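Local coordinates for protein urocanate hydratase (Paenibacillus sp. Soil724D2, PDB 7NED) that probably hydrates thiourocanate during bacterial ergothioneine catabolism, as an NAD+-containing lyase of the urocanase family that also binds urocanate, at residues A[234-239]-A[265-270]; A[255-260]-A[291-296]; A[316-321]-A[328-333]. All blocks are in the same frame, centred on the assembly; numbering follows the deposited sequence.

Contact 1 (A[234-239]-A[265-270]); sequences ASDIYP and VPSGYR. With NAD (nicotinamide-adenine-dinucleotide), chain C.
At the adenine end of the NAD pocket, Asp236 in the first turns of helix 234-243 and Ser267 in the loop facing it are tied side chain to side chain. Ser267 OG donates to Asp236 OD2 over 2.6 Å, and OD2 receives it on its syn lone pair, the one on the side of OD1. The hydroxyl gets there because OG stands opposite the backbone N about CA-CB (chi1 -178°). A water serves the other carboxylate oxygen: it donates a hydrogen bond to Asp236 OD1 at 2.7 Å and accepts one from Gly268 N at 2.8 Å, so the carboxylate holds the loop by two routes. Gly268 belongs to the type II turn running from Pro266 to Tyr269. Beside the bond, Ser235 OG lies 3.5 Å from Ser267 CB, a packing contact, while the hydroxyl itself bonds to Asn233.

The adenine fits between the two segments. Ala234 N reaches NAD N1A at 2.9 Å, almost perfectly straight at 176°, and Val265 N reaches NAD N7A at 2.9 Å from the other edge of the base. NAD N6A adds a weak bond to Val265 O. Main-chain groups thus read both the Watson-Crick and the Hoogsteen edge of the base, a familiar form of adenine recognition, here shared between the start of a helix and a loop of a Rossmann-like domain.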
loop_
_atom_site.group_PDB
_atom_site.type_symbol
_atom_site.label_atom_id
_atom_site.label_comp_id
_atom_site.label_asym_id
_atom_site.label_seq_id
_atom_site.Cartn_x
_atom_site.Cartn_y
_atom_site.Cartn_z
ATOM N N ALA A 234 22.593 -7.609 -26.676
ATOM C CA ALA A 234 23.455 -8.025 -25.568
ATOM C C ALA A 234 23.568 -9.545 -25.456
ATOM O O ALA A 234 24.615 -10.060 -25.026
ATOM C CB ALA A 234 22.953 -7.445 -24.231
ATOM N N SER A 235 22.509 -10.286 -25.804
ATOM C CA SER A 235 22.599 -11.730 -25.649
ATOM C C SER A 235 23.438 -12.366 -26.751
ATOM O O SER A 235 23.722 -13.565 -26.678
ATOM C CB SER A 235 21.195 -12.374 -25.611
ATOM O OG SER A 235 20.468 -12.028 -26.780
ATOM N N ASP A 236 23.834 -11.594 -27.756
ATOM C CA ASP A 236 24.828 -12.028 -28.730
ATOM C C ASP A 236 26.223 -11.523 -28.387
ATOM O O ASP A 236 27.195 -12.276 -28.508
ATOM C CB ASP A 236 24.458 -11.529 -30.138
ATOM C CG ASP A 236 23.105 -12.046 -30.604
ATOM O OD1 ASP A 236 22.440 -11.357 -31.415
ATOM O OD2 ASP A 236 22.730 -13.151 -30.181
ATOM N N ILE A 237 26.341 -10.262 -27.955
ATOM C CA ILE A 237 27.669 -9.663 -27.791
ATOM C C ILE A 237 28.342 -10.216 -26.551
ATOM O O ILE A 237 29.542 -10.526 -26.570
ATOM C CB ILE A 237 27.591 -8.130 -27.718
ATOM C CG1 ILE A 237 27.071 -7.509 -29.030
ATOM C CG2 ILE A 237 28.990 -7.530 -27.296
ATOM C CD1 ILE A 237 27.926 -7.805 -30.235
ATOM N N TYR A 238 27.597 -10.320 -25.438
ATOM C CA TYR A 238 28.235 -10.739 -24.193
ATOM C C TYR A 238 28.834 -12.126 -24.329
ATOM O O TYR A 238 30.008 -12.306 -23.952
ATOM C CB TYR A 238 27.272 -10.683 -23.010
ATOM C CG TYR A 238 26.963 -9.305 -22.452
ATOM C CD1 TYR A 238 26.730 -9.141 -21.098
ATOM C CD2 TYR A 238 26.892 -8.179 -23.280
ATOM C CE1 TYR A 238 26.423 -7.912 -20.577
ATOM C CE2 TYR A 238 26.586 -6.944 -22.765
ATOM C CZ TYR A 238 26.337 -6.824 -21.402
ATOM O OH TYR A 238 26.017 -5.594 -20.876
ATOM N N PRO A 239 28.135 -13.120 -24.874
ATOM C CA PRO A 239 28.765 -14.441 -25.030
ATOM C C PRO A 239 29.943 -14.406 -25.971
ATOM O O PRO A 239 30.892 -15.180 -25.786
ATOM C CB PRO A 239 27.639 -15.316 -25.595
ATOM C CG PRO A 239 26.368 -14.607 -25.208
ATOM C CD PRO A 239 26.703 -13.144 -25.246
ATOM N N VAL A 265 14.646 -7.524 -26.089
ATOM C CA VAL A 265 14.586 -8.041 -27.454
ATOM C C VAL A 265 15.369 -9.348 -27.510
ATOM O O VAL A 265 16.583 -9.342 -27.240
ATOM C CB VAL A 265 15.149 -7.047 -28.465
ATOM C CG1 VAL A 265 15.033 -7.657 -29.840
ATOM C CG2 VAL A 265 14.389 -5.713 -28.351
ATOM N N PRO A 266 14.739 -10.460 -27.868
ATOM C CA PRO A 266 15.449 -11.734 -27.904
ATOM C C PRO A 266 16.480 -11.730 -29.006
ATOM O O PRO A 266 16.395 -10.959 -29.962
ATOM C CB PRO A 266 14.344 -12.757 -28.214
ATOM C CG PRO A 266 13.050 -12.059 -27.941
ATOM C CD PRO A 266 13.333 -10.601 -28.264
ATOM N N SER A 267 17.454 -12.627 -28.870
ATOM C CA SER A 267 18.396 -12.836 -29.962
ATOM C C SER A 267 17.629 -13.268 -31.202
ATOM O O SER A 267 16.679 -14.051 -31.115
ATOM C CB SER A 267 19.433 -13.901 -29.594
ATOM O OG SER A 267 20.360 -14.053 -30.662
ATOM N N GLY A 268 18.007 -12.722 -32.356
ATOM C CA GLY A 268 17.411 -13.163 -33.593
ATOM C C GLY A 268 16.162 -12.433 -34.016
ATOM O O GLY A 268 15.680 -12.668 -35.133
ATOM N N TYR A 269 15.632 -11.552 -33.179
ATOM C CA TYR A 269 14.514 -10.688 -33.531
ATOM C C TYR A 269 15.033 -9.338 -33.985
ATOM O O TYR A 269 16.024 -8.832 -33.451
ATOM C CB TYR A 269 13.590 -10.464 -32.336
ATOM C CG TYR A 269 12.746 -11.623 -31.901
ATOM C CD1 TYR A 269 11.357 -11.538 -31.923
ATOM C CD2 TYR A 269 13.326 -12.768 -31.374
ATOM C CE1 TYR A 269 10.570 -12.583 -31.478
ATOM C CE2 TYR A 269 12.547 -13.815 -30.924
ATOM C CZ TYR A 269 11.160 -13.716 -30.975
ATOM O OH TYR A 269 10.380 -14.773 -30.525
ATOM N N ARG A 270 14.367 -8.739 -34.961
ATOM C CA ARG A 270 14.622 -7.350 -35.312
ATOM C C ARG A 270 13.603 -6.469 -34.600
ATOM O O ARG A 270 12.449 -6.873 -34.391
ATOM C CB ARG A 270 14.567 -7.141 -36.831
ATOM C CG ARG A 270 15.789 -7.678 -37.578
ATOM C CD ARG A 270 16.028 -6.891 -38.875
ATOM N NE ARG A 270 14.757 -6.506 -39.490
ATOM C CZ ARG A 270 14.555 -5.384 -40.176
ATOM N NH1 ARG A 270 15.555 -4.529 -40.369
ATOM N NH2 ARG A 270 13.352 -5.127 -40.681
HETATM P PA NAD C . 13.841 1.619 -21.924
HETATM O O1A NAD C . 12.915 0.463 -22.292
HETATM O O2A NAD C . 13.660 3.031 -22.309
HETATM O O5B NAD C . 15.250 1.213 -22.774
HETATM C C5B NAD C . 15.578 -0.117 -22.729
HETATM C C4B NAD C . 16.715 -0.264 -23.843
HETATM O O4B NAD C . 17.168 -1.582 -23.983
HETATM C C3B NAD C . 15.979 0.134 -25.163
HETATM O O3B NAD C . 16.710 1.069 -25.841
HETATM C C2B NAD C . 15.935 -1.217 -25.943
HETATM O O2B NAD C . 16.143 -1.068 -27.300
HETATM C C1B NAD C . 17.210 -1.854 -25.398
HETATM N N9A NAD C . 17.239 -3.315 -25.467
HETATM C C8A NAD C . 16.215 -4.233 -25.260
HETATM N N7A NAD C . 16.598 -5.477 -25.407
HETATM C C5A NAD C . 17.952 -5.391 -25.702
HETATM C C6A NAD C . 18.935 -6.367 -25.981
HETATM N N6A NAD C . 18.643 -7.687 -25.964
HETATM N N1A NAD C . 20.215 -5.984 -26.246
HETATM C C2A NAD C . 20.439 -4.647 -26.277
HETATM N N3A NAD C . 19.615 -3.614 -26.038
HETATM C C4A NAD C . 18.363 -4.031 -25.755
HETATM O O3 NAD C . 14.127 1.237 -20.431
HETATM P PN NAD C . 14.839 2.286 -19.463
HETATM O O1N NAD C . 14.069 3.427 -18.866
HETATM O O2N NAD C . 16.252 2.481 -19.971
HETATM O O5D NAD C . 15.144 1.364 -18.039
HETATM C C5D NAD C . 15.906 0.169 -18.285
HETATM C C4D NAD C . 15.971 -0.629 -17.013
HETATM O O4D NAD C . 16.349 0.182 -15.917
HETATM C C3D NAD C . 14.422 -1.003 -16.739
HETATM O O3D NAD C . 14.290 -2.350 -16.298
HETATM C C2D NAD C . 14.007 -0.038 -15.569
HETATM O O2D NAD C . 13.136 -0.557 -14.649
HETATM C C1D NAD C . 15.421 -0.177 -14.922
HETATM N N1N NAD C . 15.700 0.607 -13.710
HETATM C C2N NAD C . 14.992 0.115 -12.631
HETATM C C3N NAD C . 15.153 0.657 -11.366
HETATM C C7N NAD C . 14.270 0.077 -10.251
HETATM O O7N NAD C . 14.567 0.097 -9.057
HETATM N N7N NAD C . 13.038 -0.433 -10.623
HETATM C C4N NAD C . 16.080 1.701 -11.240
HETATM C C5N NAD C . 16.785 2.152 -12.355
HETATM C C6N NAD C . 16.601 1.572 -13.622
HETATM O O HOH W 1 20.103 -10.861 -32.696
#

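Contact 2 (A[255-260]-A[291-296]). With NAD (nicotinamide-adenine-dinucleotide), chain C.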
loop_
_atom_site.group_PDB
_atom_site.type_symbol
_atom_site.label_atom_id
_atom_site.label_comp_id
_atom_site.label_asym_id
_atom_site.label_seq_id
_atom_site.Cartn_x
_atom_site.Cartn_y
_atom_site.Cartn_z
ATOM N N THR A 255 19.163 -3.050 -19.872
ATOM C CA THR A 255 18.135 -3.258 -20.832
ATOM C C THR A 255 16.804 -3.311 -20.048
ATOM O O THR A 255 16.734 -3.456 -18.858
ATOM C CB THR A 255 18.288 -4.600 -21.552
ATOM O OG1 THR A 255 18.282 -5.634 -20.607
ATOM C CG2 THR A 255 19.573 -4.664 -22.372
ATOM N N SER A 256 15.722 -3.381 -20.776
ATOM C CA SER A 256 14.433 -3.526 -20.167
ATOM C C SER A 256 14.114 -5.021 -19.879
ATOM O O SER A 256 13.168 -5.502 -20.355
ATOM C CB SER A 256 13.369 -2.908 -21.055
ATOM O OG SER A 256 13.499 -3.398 -22.361
ATOM N N ALA A 257 14.926 -5.695 -19.072
ATOM C CA ALA A 257 14.776 -7.078 -18.740
ATOM C C ALA A 257 13.600 -7.340 -17.835
ATOM O O ALA A 257 13.225 -8.430 -17.670
ATOM C CB ALA A 257 16.047 -7.656 -18.157
ATOM N N HIS A 258 13.035 -6.314 -17.264
ATOM C CA HIS A 258 11.872 -6.516 -16.401
ATOM C C HIS A 258 10.621 -6.894 -17.174
ATOM O O HIS A 258 9.630 -7.318 -16.559
ATOM C CB HIS A 258 11.581 -5.234 -15.616
ATOM C CG HIS A 258 11.135 -4.091 -16.479
ATOM N ND1 HIS A 258 12.005 -3.390 -17.292
ATOM C CD2 HIS A 258 9.915 -3.523 -16.651
ATOM C CE1 HIS A 258 11.337 -2.448 -17.937
ATOM N NE2 HIS A 258 10.069 -2.503 -17.557
ATOM N N ASP A 259 10.601 -6.699 -18.488
ATOM C CA ASP A 259 9.379 -6.978 -19.233
ATOM C C ASP A 259 9.716 -7.711 -20.517
ATOM O O ASP A 259 10.363 -7.155 -21.415
ATOM C CB ASP A 259 8.578 -5.716 -19.515
ATOM C CG ASP A 259 7.130 -6.056 -19.906
ATOM O OD1 ASP A 259 6.928 -6.357 -21.091
ATOM O OD2 ASP A 259 6.231 -6.136 -19.009
ATOM N N LEU A 260 9.277 -8.969 -20.581
ATOM C CA LEU A 260 9.555 -9.860 -21.695
ATOM C C LEU A 260 8.590 -9.665 -22.850
ATOM O O LEU A 260 8.745 -10.319 -23.889
ATOM C CB LEU A 260 9.511 -11.318 -21.221
ATOM C CG LEU A 260 10.340 -11.672 -19.976
ATOM C CD1 LEU A 260 10.326 -13.180 -19.668
ATOM C CD2 LEU A 260 11.753 -11.128 -20.113
ATOM N N ALA A 291 14.863 -16.702 -22.571
ATOM C CA ALA A 291 16.017 -17.521 -22.920
ATOM C C ALA A 291 17.229 -16.653 -23.245
ATOM O O ALA A 291 18.366 -17.006 -22.890
ATOM C CB ALA A 291 15.680 -18.427 -24.103
ATOM N N SER A 292 17.015 -15.535 -23.954
ATOM C CA SER A 292 18.145 -14.659 -24.303
ATOM C C SER A 292 18.712 -13.969 -23.063
ATOM O O SER A 292 19.928 -13.815 -22.934
ATOM C CB SER A 292 17.729 -13.622 -25.341
ATOM O OG SER A 292 17.547 -14.183 -26.630
ATOM N N ILE A 293 17.848 -13.553 -22.130
ATOM C CA ILE A 293 18.353 -13.019 -20.870
ATOM C C ILE A 293 19.187 -14.064 -20.147
ATOM O O ILE A 293 20.242 -13.754 -19.583
ATOM C CB ILE A 293 17.188 -12.522 -20.000
ATOM C CG1 ILE A 293 16.646 -11.189 -20.552
ATOM C CG2 ILE A 293 17.618 -12.470 -18.539
ATOM C CD1 ILE A 293 15.303 -10.804 -19.908
ATOM N N ALA A 294 18.726 -15.321 -20.137
ATOM C CA ALA A 294 19.504 -16.380 -19.501
ATOM C C ALA A 294 20.904 -16.503 -20.125
ATOM O O ALA A 294 21.910 -16.640 -19.411
ATOM C CB ALA A 294 18.733 -17.704 -19.598
ATOM N N VAL A 295 20.988 -16.456 -21.452
ATOM C CA VAL A 295 22.287 -16.491 -22.129
ATOM C C VAL A 295 23.160 -15.309 -21.709
ATOM O O VAL A 295 24.372 -15.450 -21.471
ATOM C CB VAL A 295 22.088 -16.502 -23.655
ATOM C CG1 VAL A 295 23.402 -16.229 -24.338
ATOM C CG2 VAL A 295 21.505 -17.830 -24.102
ATOM N N GLU A 296 22.573 -14.119 -21.673
ATOM C CA GLU A 296 23.336 -12.945 -21.292
ATOM C C GLU A 296 23.870 -13.077 -19.871
ATOM O O GLU A 296 25.042 -12.781 -19.617
ATOM C CB GLU A 296 22.488 -11.673 -21.437
ATOM C CG GLU A 296 23.295 -10.431 -21.073
ATOM C CD GLU A 296 22.524 -9.124 -21.186
ATOM O OE1 GLU A 296 21.345 -9.091 -21.669
ATOM O OE2 GLU A 296 23.127 -8.121 -20.779
HETATM P PA NAD C . 13.841 1.619 -21.924
HETATM O O1A NAD C . 12.915 0.463 -22.292
HETATM O O2A NAD C . 13.660 3.031 -22.309
HETATM O O5B NAD C . 15.250 1.213 -22.774
HETATM C C5B NAD C . 15.578 -0.117 -22.729
HETATM C C4B NAD C . 16.715 -0.264 -23.843
HETATM O O4B NAD C . 17.168 -1.582 -23.983
HETATM C C3B NAD C . 15.979 0.134 -25.163
HETATM O O3B NAD C . 16.710 1.069 -25.841
HETATM C C2B NAD C . 15.935 -1.217 -25.943
HETATM O O2B NAD C . 16.143 -1.068 -27.300
HETATM C C1B NAD C . 17.210 -1.854 -25.398
HETATM N N9A NAD C . 17.239 -3.315 -25.467
HETATM C C8A NAD C . 16.215 -4.233 -25.260
HETATM N N7A NAD C . 16.598 -5.477 -25.407
HETATM C C5A NAD C . 17.952 -5.391 -25.702
HETATM C C6A NAD C . 18.935 -6.367 -25.981
HETATM N N6A NAD C . 18.643 -7.687 -25.964
HETATM N N1A NAD C . 20.215 -5.984 -26.246
HETATM C C2A NAD C . 20.439 -4.647 -26.277
HETATM N N3A NAD C . 19.615 -3.614 -26.038
HETATM C C4A NAD C . 18.363 -4.031 -25.755
HETATM O O3 NAD C . 14.127 1.237 -20.431
HETATM P PN NAD C . 14.839 2.286 -19.463
HETATM O O1N NAD C . 14.069 3.427 -18.866
HETATM O O2N NAD C . 16.252 2.481 -19.971
HETATM O O5D NAD C . 15.144 1.364 -18.039
HETATM C C5D NAD C . 15.906 0.169 -18.285
HETATM C C4D NAD C . 15.971 -0.629 -17.013
HETATM O O4D NAD C . 16.349 0.182 -15.917
HETATM C C3D NAD C . 14.422 -1.003 -16.739
HETATM O O3D NAD C . 14.290 -2.350 -16.298
HETATM C C2D NAD C . 14.007 -0.038 -15.569
HETATM O O2D NAD C . 13.136 -0.557 -14.649
HETATM C C1D NAD C . 15.421 -0.177 -14.922
HETATM N N1N NAD C . 15.700 0.607 -13.710
HETATM C C2N NAD C . 14.992 0.115 -12.631
HETATM C C3N NAD C . 15.153 0.657 -11.366
HETATM C C7N NAD C . 14.270 0.077 -10.251
HETATM O O7N NAD C . 14.567 0.097 -9.057
HETATM N N7N NAD C . 13.038 -0.433 -10.623
HETATM C C4N NAD C . 16.080 1.701 -11.240
HETATM C C5N NAD C . 16.785 2.152 -12.355
HETATM C C6N NAD C . 16.601 1.572 -13.622
#
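Ile293 reaches out of helix 282-305 with CG1 lying beside its backbone N (chi1 -75°) and CD1 carried on in an extended chain, which pushes that methyl into the loop 255-260. There CD1 meets two groups at once: Ala257 CB at 3.7 Å and, crossing obliquely, Leu260 CD2 at 3.6 Å. Ile317 and Gln320 of helix 317-323 also pack on Ile293.

The type I turn from Ser256 to Asp259 has two sides. In this Rossmann-like domain it follows strand 250-251, pressing Ala257 onto the helix while His258 faces the cofactor. His258 CG sits between its own N and carbonyl carbon (chi1 67°), and from there ND1 comes within 2.7 Å of NAD O3D in a weak hydrogen bond, O3D standing well out of the ring plane. NAD O2D stands over one ring face, Asp259 CB over the opposite one, and NE2 is hydrogen-bonded to Ala43 O. A leucine in its place would probably leave O3D of the nicotinamide ribose and the carbonyl of Ala43 without this partner. Further along the cofactor, Thr255 CG2 lies over the adenine face, 3.6 Å from NAD C4A, and Ser256 CB comes within 3.6 Å of NAD O1A.

Contact 3 (A[316-321]-A[328-333])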
loop_
_atom_site.group_PDB
_atom_site.type_symbol
_atom_site.label_atom_id
_atom_site.label_comp_id
_atom_site.label_asym_id
_atom_site.label_seq_id
_atom_site.Cartn_x
_atom_site.Cartn_y
_atom_site.Cartn_z
ATOM N N ASN A 316 15.740 -6.349 -12.587
ATOM C CA ASN A 316 15.328 -7.762 -12.462
ATOM C C ASN A 316 15.961 -8.685 -13.474
ATOM O O ASN A 316 15.381 -9.721 -13.801
ATOM C CB ASN A 316 13.802 -7.932 -12.486
ATOM C CG ASN A 316 13.146 -7.680 -11.135
ATOM O OD1 ASN A 316 13.413 -6.722 -10.420
ATOM N ND2 ASN A 316 12.160 -8.525 -10.859
ATOM N N ILE A 317 17.185 -8.382 -13.921
ATOM C CA ILE A 317 17.740 -9.290 -14.909
ATOM C C ILE A 317 18.091 -10.625 -14.245
ATOM O O ILE A 317 17.935 -11.679 -14.865
ATOM C CB ILE A 317 18.945 -8.679 -15.644
ATOM C CG1 ILE A 317 19.269 -9.559 -16.861
ATOM C CG2 ILE A 317 20.115 -8.642 -14.691
ATOM C CD1 ILE A 317 20.321 -8.993 -17.853
ATOM N N ARG A 318 18.521 -10.618 -12.965
ATOM C CA ARG A 318 18.874 -11.884 -12.325
ATOM C C ARG A 318 17.625 -12.700 -12.045
ATOM O O ARG A 318 17.614 -13.924 -12.248
ATOM C CB ARG A 318 19.657 -11.655 -11.026
ATOM C CG ARG A 318 21.062 -11.023 -11.218
ATOM C CD ARG A 318 21.579 -10.516 -9.869
ATOM N NE ARG A 318 20.564 -9.670 -9.256
ATOM C CZ ARG A 318 20.440 -9.467 -7.946
ATOM N NH1 ARG A 318 21.288 -10.030 -7.105
ATOM N NH2 ARG A 318 19.435 -8.729 -7.466
ATOM N N SER A 319 16.557 -12.033 -11.577
ATOM C CA SER A 319 15.287 -12.715 -11.373
ATOM C C SER A 319 14.831 -13.396 -12.652
ATOM O O SER A 319 14.449 -14.568 -12.631
ATOM C CB SER A 319 14.218 -11.732 -10.872
ATOM O OG SER A 319 14.674 -11.029 -9.727
ATOM N N GLN A 320 14.857 -12.670 -13.779
ATOM C CA GLN A 320 14.455 -13.277 -15.046
ATOM C C GLN A 320 15.366 -14.451 -15.381
ATOM O O GLN A 320 14.896 -15.560 -15.660
ATOM C CB GLN A 320 14.468 -12.242 -16.171
ATOM C CG GLN A 320 13.518 -11.077 -15.971
ATOM C CD GLN A 320 12.080 -11.435 -16.295
ATOM O OE1 GLN A 320 11.663 -12.591 -16.135
ATOM N NE2 GLN A 320 11.309 -10.452 -16.752
ATOM N N ALA A 321 16.681 -14.238 -15.304
ATOM C CA ALA A 321 17.617 -15.309 -15.633
ATOM C C ALA A 321 17.353 -16.562 -14.796
ATOM O O ALA A 321 17.403 -17.678 -15.314
ATOM C CB ALA A 321 19.060 -14.832 -15.437
ATOM N N ASN A 328 22.345 -20.004 -10.380
ATOM C CA ASN A 328 23.234 -19.189 -9.564
ATOM C C ASN A 328 23.173 -17.708 -9.956
ATOM O O ASN A 328 24.077 -16.935 -9.619
ATOM C CB ASN A 328 24.666 -19.720 -9.679
ATOM C CG ASN A 328 25.089 -19.913 -11.100
ATOM O OD1 ASN A 328 24.270 -20.251 -11.967
ATOM N ND2 ASN A 328 26.393 -19.724 -11.367
ATOM N N ALA A 329 22.118 -17.294 -10.660
ATOM C CA ALA A 329 22.027 -15.902 -11.082
ATOM C C ALA A 329 22.235 -14.939 -9.921
ATOM O O ALA A 329 22.806 -13.860 -10.102
ATOM C CB ALA A 329 20.678 -15.645 -11.765
ATOM N N PHE A 330 21.787 -15.290 -8.726
ATOM C CA PHE A 330 21.926 -14.326 -7.641
ATOM C C PHE A 330 23.300 -14.369 -6.978
ATOM O O PHE A 330 23.509 -13.696 -5.964
ATOM C CB PHE A 330 20.792 -14.519 -6.641
ATOM C CG PHE A 330 19.515 -14.025 -7.172
ATOM C CD1 PHE A 330 19.136 -12.703 -6.971
ATOM C CD2 PHE A 330 18.718 -14.850 -7.944
ATOM C CE1 PHE A 330 17.954 -12.225 -7.503
ATOM C CE2 PHE A 330 17.514 -14.379 -8.485
ATOM C CZ PHE A 330 17.136 -13.056 -8.254
ATOM N N ASP A 331 24.252 -15.092 -7.579
ATOM C CA ASP A 331 25.661 -14.868 -7.264
ATOM C C ASP A 331 26.106 -13.470 -7.681
ATOM O O ASP A 331 27.064 -12.926 -7.122
ATOM C CB ASP A 331 26.532 -15.925 -7.960
ATOM C CG ASP A 331 26.419 -17.323 -7.330
ATOM O OD1 ASP A 331 25.758 -17.498 -6.284
ATOM O OD2 ASP A 331 26.971 -18.260 -7.939
ATOM N N ILE A 332 25.445 -12.891 -8.672
ATOM C CA ILE A 332 25.766 -11.551 -9.141
ATOM C C ILE A 332 25.219 -10.537 -8.150
ATOM O O ILE A 332 24.065 -10.641 -7.723
ATOM C CB ILE A 332 25.183 -11.333 -10.545
ATOM C CG1 ILE A 332 25.992 -12.133 -11.566
ATOM C CG2 ILE A 332 25.296 -9.883 -10.938
ATOM C CD1 ILE A 332 25.338 -12.173 -12.920
ATOM N N ASP A 333 26.044 -9.551 -7.792
ATOM C CA ASP A 333 25.677 -8.517 -6.839
ATOM C C ASP A 333 24.566 -7.646 -7.380
ATOM O O ASP A 333 24.367 -7.541 -8.584
ATOM C CB ASP A 333 26.859 -7.611 -6.512
ATOM C CG ASP A 333 27.810 -8.232 -5.523
ATOM O OD1 ASP A 333 29.007 -8.453 -5.864
ATOM O OD2 ASP A 333 27.331 -8.515 -4.414
#
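Arg318, Phe330 and Ala329 carry this contact, in which the start of helix 317-323 packs against the short 3-10 turn that leads into strand 333-334. Arg318 does most of the work. Its chain runs past the turn and bends at chi3 (-51°), bringing the guanidinium round to the carbonyl end of Ile332. NH1 donates to Ile332 O over 2.9 Å, meeting the oxygen nearly along the C=O axis, although the acceptor lies 23° out of the guanidinium plane. On the way, Arg318 CD rests on the branch of Ile332, 3.8 Å from CB, and Arg318 CG passes 3.5 Å from Ala329 O, an oxygen that also takes the backbone N-H of Ile332.

Phe330 lies across the arginine chain at about a right angle. Arg318 CB sits over the ring face in a CH-pi contact, 4.0 Å from the centroid. Further out, the ring's rim slides under one face of the guanidinium, with Phe330 CD1 only 3.4 Å from Arg318 NH1. The two planes are 56° apart, so this is no flat stack; Asp333 O lies more loosely over the opposite guanidinium face. At the far edge of the ring, Ser319 OG lies in its plane, 3.5 Å from Phe330 CZ.

Ala329 packs on the helix backbone: its CB lies 3.5 Å from Arg318 O and 4.1 Å from Ala321 CB.

Outside the two segments, Arg318 NE forms a salt bridge with Asp312 and NH2 another with Glu448. All three guanidinium nitrogens therefore have acceptors, and the two carboxylates would be expected to stabilise the buried positive charge and, with the carbonyl of Ile332, to hold the head group against rotation.

In the fold
The three contacts line up across the Rossmann-like domain, away from adenine and toward strand 333-334. Contacts 1 and 2 lie about 9 Å apart, centre to centre, their segments alternate along the chain, and both touch NAD: the first grips the adenine, the second reaches the nicotinamide ribose. Ser292 OG joins them, 2.7 Å from Ser267 N. Contact 3, about 11 Å from contact 2 by centres, is attached through Gln320 NE2, 2.9 Å from Ala257 O. It does not reach the cofactor: the Arg318 side chain is about 10 Å from NAD and about 14 Å from urocanate. Ala257 in contact 2 has its side chain about 12 Å from urocanate.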